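Local coordinates for protein isoaspartyl dipeptidase (Fervidobacterium islandicum, PDB 7CDH) that probably hydrolyses isoaspartyl (beta-aspartyl) dipeptides as a zinc-dependent M38 metallopeptidase of the amidohydrolase family, consistent with a role in protein repair, at residues G243-K253 and D303-R315. Numbering follows the deposited sequence.
Sequences GTIDLTALQPK and DVGSVSAVWYTIR
At the catalytic-face end of the TIM-barrel fold of this amidohydrolase, the loop that follows barrel strand 245-248 packs across the start of helix 309-318, with Leu250 to Pro252 lying against Ala309, Tyr312 and Thr313. The strand itself borders the metal centre, since Thr248 OG1 is hydrogen-bonded to ND1 of the zinc ligand His224. Just beyond it, Ala249 CB meets Ala309 CB at 3.6 Å. Thr313 OG1 bonds Ala309 O one helical turn back at 2.8 Å and receives a weak, strongly bent bond from Leu250 N. Ala309 O thereby accepts from both Thr313 N and Thr313 OG1.

Pro252 passes over the Tyr312 ring: its CA sits above the centre of one face, 3.7 Å from the centroid, in a CH-pi contact, while Pro252 CG lies near Tyr312 CG at 3.8 Å. With CG anti to the backbone N (chi1 -178°), Tyr312 extends from the helix far enough to bring its CE2 alongside Leu250 CD2. A serine here would remove that ring and would probably leave Pro252 CA and CG, and Leu250 CD2, without their aromatic partner, freeing the loop to shift.

Gln251 folds back through a bend at chi2 and turns its amide toward residues 305-309. Its NE2 makes weak bonds to Ala249 O and Ser284 O, which is consistent with OE1 being the end of the amide that faces Ser306 N, and its CD lies 3.7 Å from Ala309 CB. Ser306 N gives Gln251 OE1 a nearly straight bond of 2.9 Å (169° at the hydrogen). In that bond Ser306 N approaches Gln251 OE1 from 22° out of the carbonyl plane.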
ATOM      1  N   GLY A 243      -6.706 -12.031 -39.078  1.00 36.41           N
ATOM      2  CA  GLY A 243      -7.458 -11.897 -37.823  1.00 36.82           C
ATOM      3  C   GLY A 243      -8.658 -12.807 -37.751  1.00 33.39           C
ATOM      4  O   GLY A 243      -9.109 -13.217 -38.798  1.00 34.85           O
ATOM      5  N   THR A 244      -9.120 -13.126 -36.533  1.00 34.40           N
ATOM      6  CA  THR A 244     -10.447 -13.728 -36.264  1.00 32.93           C
ATOM      7  C   THR A 244     -11.329 -12.676 -35.599  1.00 32.36           C
ATOM      8  O   THR A 244     -10.808 -11.926 -34.803  1.00 37.40           O
ATOM      9  CB  THR A 244     -10.354 -15.016 -35.451  1.00 33.69           C
ATOM     10  OG1 THR A 244      -9.405 -15.806 -36.161  1.00 33.13           O
ATOM     11  CG2 THR A 244     -11.678 -15.737 -35.332  1.00 35.05           C
ATOM     12  N   ILE A 245     -12.583 -12.590 -36.025  1.00 29.61           N
ATOM     13  CA  ILE A 245     -13.623 -11.682 -35.494  1.00 33.17           C
ATOM     14  C   ILE A 245     -14.735 -12.565 -34.922  1.00 33.47           C
ATOM     15  O   ILE A 245     -14.847 -13.705 -35.367  1.00 34.09           O
ATOM     16  CB  ILE A 245     -14.112 -10.707 -36.585  1.00 34.10           C
ATOM     17  CG1 ILE A 245     -14.901 -11.407 -37.697  1.00 38.22           C
ATOM     18  CG2 ILE A 245     -12.924  -9.953 -37.146  1.00 36.48           C
ATOM     19  CD1 ILE A 245     -15.447 -10.484 -38.764  1.00 35.49           C
ATOM     20  N   ASP A 246     -15.492 -12.032 -33.952  1.00 33.94           N
ATOM     21  CA  ASP A 246     -16.639 -12.687 -33.282  1.00 32.30           C
ATOM     22  C   ASP A 246     -17.877 -11.867 -33.598  1.00 30.03           C
ATOM     23  O   ASP A 246     -17.800 -10.648 -33.609  1.00 30.73           O
ATOM     24  CB  ASP A 246     -16.445 -12.835 -31.772  1.00 36.93           C
ATOM     25  CG  ASP A 246     -17.569 -13.618 -31.097  1.00 41.09           C
ATOM     26  OD1 ASP A 246     -17.833 -14.748 -31.529  1.00 44.65           O
ATOM     27  OD2 ASP A 246     -18.189 -13.094 -30.149  1.00 43.20           O
ATOM     28  N   LEU A 247     -18.955 -12.551 -33.923  1.00 32.09           N
ATOM     29  CA  LEU A 247     -20.266 -11.968 -34.275  1.00 34.76           C
ATOM     30  C   LEU A 247     -21.237 -12.425 -33.192  1.00 33.51           C
ATOM     31  O   LEU A 247     -21.196 -13.617 -32.778  1.00 31.23           O
ATOM     32  CB  LEU A 247     -20.706 -12.503 -35.646  1.00 37.80           C
ATOM     33  CG  LEU A 247     -19.674 -12.444 -36.772  1.00 38.83           C
ATOM     34  CD1 LEU A 247     -20.213 -13.093 -38.051  1.00 42.50           C
ATOM     35  CD2 LEU A 247     -19.245 -11.013 -37.050  1.00 37.29           C
ATOM     36  N   THR A 248     -22.084 -11.535 -32.720  1.00 32.06           N
ATOM     37  CA  THR A 248     -23.049 -11.935 -31.678  1.00 34.44           C
ATOM     38  C   THR A 248     -24.127 -12.755 -32.382  1.00 31.52           C
ATOM     39  O   THR A 248     -24.788 -12.232 -33.303  1.00 31.30           O
ATOM     40  CB  THR A 248     -23.578 -10.730 -30.901  1.00 38.08           C
ATOM     41  OG1 THR A 248     -22.442 -10.019 -30.405  1.00 39.93           O
ATOM     42  CG2 THR A 248     -24.479 -11.171 -29.778  1.00 39.30           C
ATOM     43  N   ALA A 249     -24.276 -13.996 -31.966  1.00 30.97           N
ATOM     44  CA  ALA A 249     -25.340 -14.903 -32.431  1.00 32.87           C
ATOM     45  C   ALA A 249     -26.692 -14.181 -32.449  1.00 36.18           C
ATOM     46  O   ALA A 249     -26.960 -13.339 -31.576  1.00 38.37           O
ATOM     47  CB  ALA A 249     -25.391 -16.121 -31.549  1.00 31.48           C
ATOM     48  N   LEU A 250     -27.528 -14.543 -33.417  1.00 43.10           N
ATOM     49  CA  LEU A 250     -28.959 -14.171 -33.452  1.00 46.46           C
ATOM     50  C   LEU A 250     -29.625 -14.836 -32.245  1.00 42.33           C
ATOM     51  O   LEU A 250     -29.362 -16.025 -32.011  1.00 42.58           O
ATOM     52  CB  LEU A 250     -29.553 -14.637 -34.781  1.00 51.21           C
ATOM     53  CG  LEU A 250     -30.520 -13.662 -35.436  1.00 55.70           C
ATOM     54  CD1 LEU A 250     -29.773 -12.428 -35.894  1.00 59.06           C
ATOM     55  CD2 LEU A 250     -31.237 -14.345 -36.597  1.00 58.27           C
ATOM     56  N   GLN A 251     -30.351 -14.061 -31.448  1.00 43.72           N
ATOM     57  CA  GLN A 251     -31.122 -14.579 -30.281  1.00 47.48           C
ATOM     58  C   GLN A 251     -32.442 -15.156 -30.807  1.00 46.23           C
ATOM     59  O   GLN A 251     -33.095 -14.543 -31.643  1.00 45.90           O
ATOM     60  CB  GLN A 251     -31.323 -13.454 -29.250  1.00 46.40           C
ATOM     61  CG  GLN A 251     -30.024 -12.808 -28.753  1.00 45.59           C
ATOM     62  CD  GLN A 251     -29.060 -13.745 -28.053  1.00 47.24           C
ATOM     63  OE1 GLN A 251     -29.445 -14.503 -27.158  1.00 39.19           O
ATOM     64  NE2 GLN A 251     -27.799 -13.725 -28.492  1.00 43.25           N
ATOM     65  N   PRO A 252     -32.894 -16.344 -30.356  1.00 46.73           N
ATOM     66  CA  PRO A 252     -34.207 -16.870 -30.737  1.00 52.93           C
ATOM     67  C   PRO A 252     -35.396 -15.902 -30.663  1.00 59.44           C
ATOM     68  O   PRO A 252     -36.285 -16.049 -31.482  1.00 73.83           O
ATOM     69  CB  PRO A 252     -34.416 -18.018 -29.751  1.00 48.60           C
ATOM     70  CG  PRO A 252     -33.023 -18.515 -29.504  1.00 46.84           C
ATOM     71  CD  PRO A 252     -32.165 -17.266 -29.479  1.00 48.84           C
ATOM     72  N   LYS A 253     -35.341 -14.904 -29.776  1.00 74.79           N
ATOM     73  CA  LYS A 253     -36.371 -13.834 -29.608  1.00 80.31           C
ATOM     74  C   LYS A 253     -36.672 -13.197 -30.972  1.00 69.89           C
ATOM     75  O   LYS A 253     -36.075 -12.156 -31.241  1.00 74.79           O
ATOM     76  CB  LYS A 253     -35.916 -12.803 -28.565  1.00 82.77           C
ATOM     77  CG  LYS A 253     -36.193 -13.190 -27.110  1.00 89.30           C
ATOM     78  CD  LYS A 253     -35.815 -14.631 -26.716  1.00 93.10           C
ATOM     79  CE  LYS A 253     -34.319 -14.926 -26.743  1.00 88.27           C
ATOM     80  NZ  LYS A 253     -33.984 -16.203 -26.066  1.00 86.38           N
ATOM     81  N   ASP A 303     -33.312  -7.209 -23.510  1.00 78.86           N
ATOM     82  CA  ASP A 303     -33.316  -8.242 -22.434  1.00 88.27           C
ATOM     83  C   ASP A 303     -31.951  -8.968 -22.489  1.00 83.29           C
ATOM     84  O   ASP A 303     -30.899  -8.229 -22.636  1.00 66.03           O
ATOM     85  CB  ASP A 303     -34.605  -9.095 -22.497  1.00 92.87           C
ATOM     86  CG  ASP A 303     -35.220  -9.547 -21.157  1.00 94.81           C
ATOM     87  OD1 ASP A 303     -35.711  -8.688 -20.375  1.00 77.77           O
ATOM     88  OD2 ASP A 303     -35.255 -10.773 -20.906  1.00 95.39           O
ATOM     89  N   VAL A 304     -31.972 -10.320 -22.440  1.00 73.28           N
ATOM     90  CA  VAL A 304     -30.913 -11.245 -21.900  1.00 70.74           C
ATOM     91  C   VAL A 304     -30.403 -12.221 -22.988  1.00 59.61           C
ATOM     92  O   VAL A 304     -31.159 -13.060 -23.450  1.00 51.15           O
ATOM     93  CB  VAL A 304     -31.444 -12.056 -20.689  1.00 71.09           C
ATOM     94  CG1 VAL A 304     -30.325 -12.709 -19.896  1.00 67.83           C
ATOM     95  CG2 VAL A 304     -32.338 -11.238 -19.765  1.00 72.90           C
ATOM     96  N   GLY A 305     -29.114 -12.205 -23.315  1.00 57.94           N
ATOM     97  CA  GLY A 305     -28.492 -13.277 -24.107  1.00 48.02           C
ATOM     98  C   GLY A 305     -28.875 -14.661 -23.580  1.00 43.56           C
ATOM     99  O   GLY A 305     -28.839 -14.860 -22.364  1.00 36.18           O
ATOM    100  N   SER A 306     -29.185 -15.608 -24.481  1.00 47.26           N
ATOM    101  CA  SER A 306     -29.284 -17.064 -24.197  1.00 43.70           C
ATOM    102  C   SER A 306     -28.176 -17.802 -24.959  1.00 34.87           C
ATOM    103  O   SER A 306     -27.927 -17.432 -26.091  1.00 31.37           O
ATOM    104  CB  SER A 306     -30.651 -17.622 -24.536  1.00 44.66           C
ATOM    105  OG  SER A 306     -30.786 -18.952 -24.005  1.00 51.68           O
ATOM    106  N   VAL A 307     -27.546 -18.789 -24.331  1.00 30.03           N
ATOM    107  CA  VAL A 307     -26.581 -19.698 -24.993  1.00 37.30           C
ATOM    108  C   VAL A 307     -27.316 -20.498 -26.091  1.00 40.88           C
ATOM    109  O   VAL A 307     -26.624 -21.009 -27.003  1.00 35.47           O
ATOM    110  CB  VAL A 307     -25.851 -20.620 -24.001  1.00 35.15           C
ATOM    111  CG1 VAL A 307     -24.935 -19.832 -23.095  1.00 37.74           C
ATOM    112  CG2 VAL A 307     -26.815 -21.452 -23.188  1.00 40.27           C
ATOM    113  N   SER A 308     -28.651 -20.590 -26.029  1.00 39.05           N
ATOM    114  CA  SER A 308     -29.499 -21.181 -27.102  1.00 37.37           C
ATOM    115  C   SER A 308     -29.257 -20.447 -28.439  1.00 37.90           C
ATOM    116  O   SER A 308     -29.422 -21.076 -29.522  1.00 35.35           O
ATOM    117  CB  SER A 308     -30.965 -21.207 -26.714  1.00 33.97           C
ATOM    118  OG  SER A 308     -31.569 -19.930 -26.877  1.00 33.23           O
ATOM    119  N   ALA A 309     -28.804 -19.198 -28.398  1.00 32.09           N
ATOM    120  CA  ALA A 309     -28.539 -18.440 -29.632  1.00 34.36           C
ATOM    121  C   ALA A 309     -27.546 -19.177 -30.550  1.00 35.38           C
ATOM    122  O   ALA A 309     -27.564 -18.901 -31.754  1.00 36.41           O
ATOM    123  CB  ALA A 309     -28.036 -17.068 -29.301  1.00 34.51           C
ATOM    124  N   VAL A 310     -26.693 -20.057 -30.044  1.00 34.89           N
ATOM    125  CA  VAL A 310     -25.575 -20.563 -30.875  1.00 38.52           C
ATOM    126  C   VAL A 310     -26.141 -21.569 -31.893  1.00 43.27           C
ATOM    127  O   VAL A 310     -25.881 -21.431 -33.114  1.00 39.52           O
ATOM    128  CB  VAL A 310     -24.444 -21.151 -30.022  1.00 39.41           C
ATOM    129  CG1 VAL A 310     -23.534 -22.032 -30.861  1.00 40.03           C
ATOM    130  CG2 VAL A 310     -23.635 -20.040 -29.358  1.00 40.79           C
ATOM    131  N   TRP A 311     -26.893 -22.548 -31.417  1.00 40.75           N
ATOM    132  CA  TRP A 311     -27.452 -23.603 -32.283  1.00 39.87           C
ATOM    133  C   TRP A 311     -28.571 -22.992 -33.133  1.00 42.62           C
ATOM    134  O   TRP A 311     -28.713 -23.343 -34.325  1.00 41.88           O
ATOM    135  CB  TRP A 311     -27.903 -24.788 -31.440  1.00 40.65           C
ATOM    136  CG  TRP A 311     -28.419 -25.925 -32.254  1.00 45.96           C
ATOM    137  CD1 TRP A 311     -29.674 -26.446 -32.199  1.00 45.45           C
ATOM    138  CD2 TRP A 311     -27.713 -26.652 -33.271  1.00 43.35           C
ATOM    139  NE1 TRP A 311     -29.785 -27.474 -33.078  1.00 49.34           N
ATOM    140  CE2 TRP A 311     -28.600 -27.634 -33.747  1.00 49.20           C
ATOM    141  CE3 TRP A 311     -26.416 -26.602 -33.792  1.00 42.84           C
ATOM    142  CZ2 TRP A 311     -28.240 -28.548 -34.740  1.00 47.51           C
ATOM    143  CZ3 TRP A 311     -26.064 -27.488 -34.783  1.00 46.77           C
ATOM    144  CH2 TRP A 311     -26.964 -28.449 -35.250  1.00 47.63           C
ATOM    145  N   TYR A 312     -29.292 -22.037 -32.578  1.00 40.27           N
ATOM    146  CA  TYR A 312     -30.321 -21.291 -33.328  1.00 39.75           C
ATOM    147  C   TYR A 312     -29.671 -20.657 -34.564  1.00 39.06           C
ATOM    148  O   TYR A 312     -30.273 -20.734 -35.656  1.00 40.09           O
ATOM    149  CB  TYR A 312     -30.986 -20.255 -32.425  1.00 35.30           C
ATOM    150  CG  TYR A 312     -32.081 -19.460 -33.086  1.00 35.77           C
ATOM    151  CD1 TYR A 312     -33.344 -19.986 -33.283  1.00 41.88           C
ATOM    152  CD2 TYR A 312     -31.850 -18.179 -33.528  1.00 37.01           C
ATOM    153  CE1 TYR A 312     -34.352 -19.245 -33.876  1.00 41.41           C
ATOM    154  CE2 TYR A 312     -32.834 -17.428 -34.134  1.00 40.86           C
ATOM    155  CZ  TYR A 312     -34.093 -17.961 -34.302  1.00 42.10           C
ATOM    156  OH  TYR A 312     -35.045 -17.194 -34.896  1.00 52.68           O
ATOM    157  N   THR A 313     -28.522 -20.004 -34.381  1.00 39.89           N
ATOM    158  CA  THR A 313     -27.841 -19.192 -35.432  1.00 41.24           C
ATOM    159  C   THR A 313     -27.301 -20.160 -36.494  1.00 37.75           C
ATOM    160  O   THR A 313     -27.530 -19.905 -37.653  1.00 35.29           O
ATOM    161  CB  THR A 313     -26.811 -18.204 -34.855  1.00 38.16           C
ATOM    162  OG1 THR A 313     -27.531 -17.241 -34.068  1.00 34.38           O
ATOM    163  CG2 THR A 313     -26.022 -17.464 -35.918  1.00 34.83           C
ATOM    164  N   ILE A 314     -26.732 -21.286 -36.094  1.00 36.76           N
ATOM    165  CA  ILE A 314     -26.271 -22.347 -37.026  1.00 37.74           C
ATOM    166  C   ILE A 314     -27.461 -22.842 -37.881  1.00 40.59           C
ATOM    167  O   ILE A 314     -27.302 -22.970 -39.117  1.00 34.72           O
ATOM    168  CB  ILE A 314     -25.586 -23.469 -36.242  1.00 37.42           C
ATOM    169  CG1 ILE A 314     -24.257 -22.993 -35.661  1.00 37.98           C
ATOM    170  CG2 ILE A 314     -25.400 -24.716 -37.103  1.00 40.65           C
ATOM    171  CD1 ILE A 314     -23.706 -23.925 -34.606  1.00 36.62           C
ATOM    172  N   ARG A 315     -28.616 -23.082 -37.271  1.00 38.74           N
ATOM    173  CA  ARG A 315     -29.832 -23.545 -37.975  1.00 36.54           C
ATOM    174  C   ARG A 315     -30.292 -22.465 -38.966  1.00 45.45           C
ATOM    175  O   ARG A 315     -30.738 -22.842 -40.066  1.00 53.55           O
ATOM    176  CB  ARG A 315     -30.931 -23.922 -36.987  1.00 35.34           C
ATOM    177  CG  ARG A 315     -30.704 -25.273 -36.332  1.00 39.90           C
ATOM    178  CD  ARG A 315     -31.864 -25.691 -35.471  1.00 47.53           C
ATOM    179  NE  ARG A 315     -32.965 -26.118 -36.317  1.00 62.32           N
ATOM    180  CZ  ARG A 315     -34.068 -26.747 -35.894  1.00 69.79           C
ATOM    181  NH1 ARG A 315     -34.234 -27.028 -34.613  1.00 63.75           N
ATOM    182  NH2 ARG A 315     -35.001 -27.100 -36.768  1.00 74.91           N
TER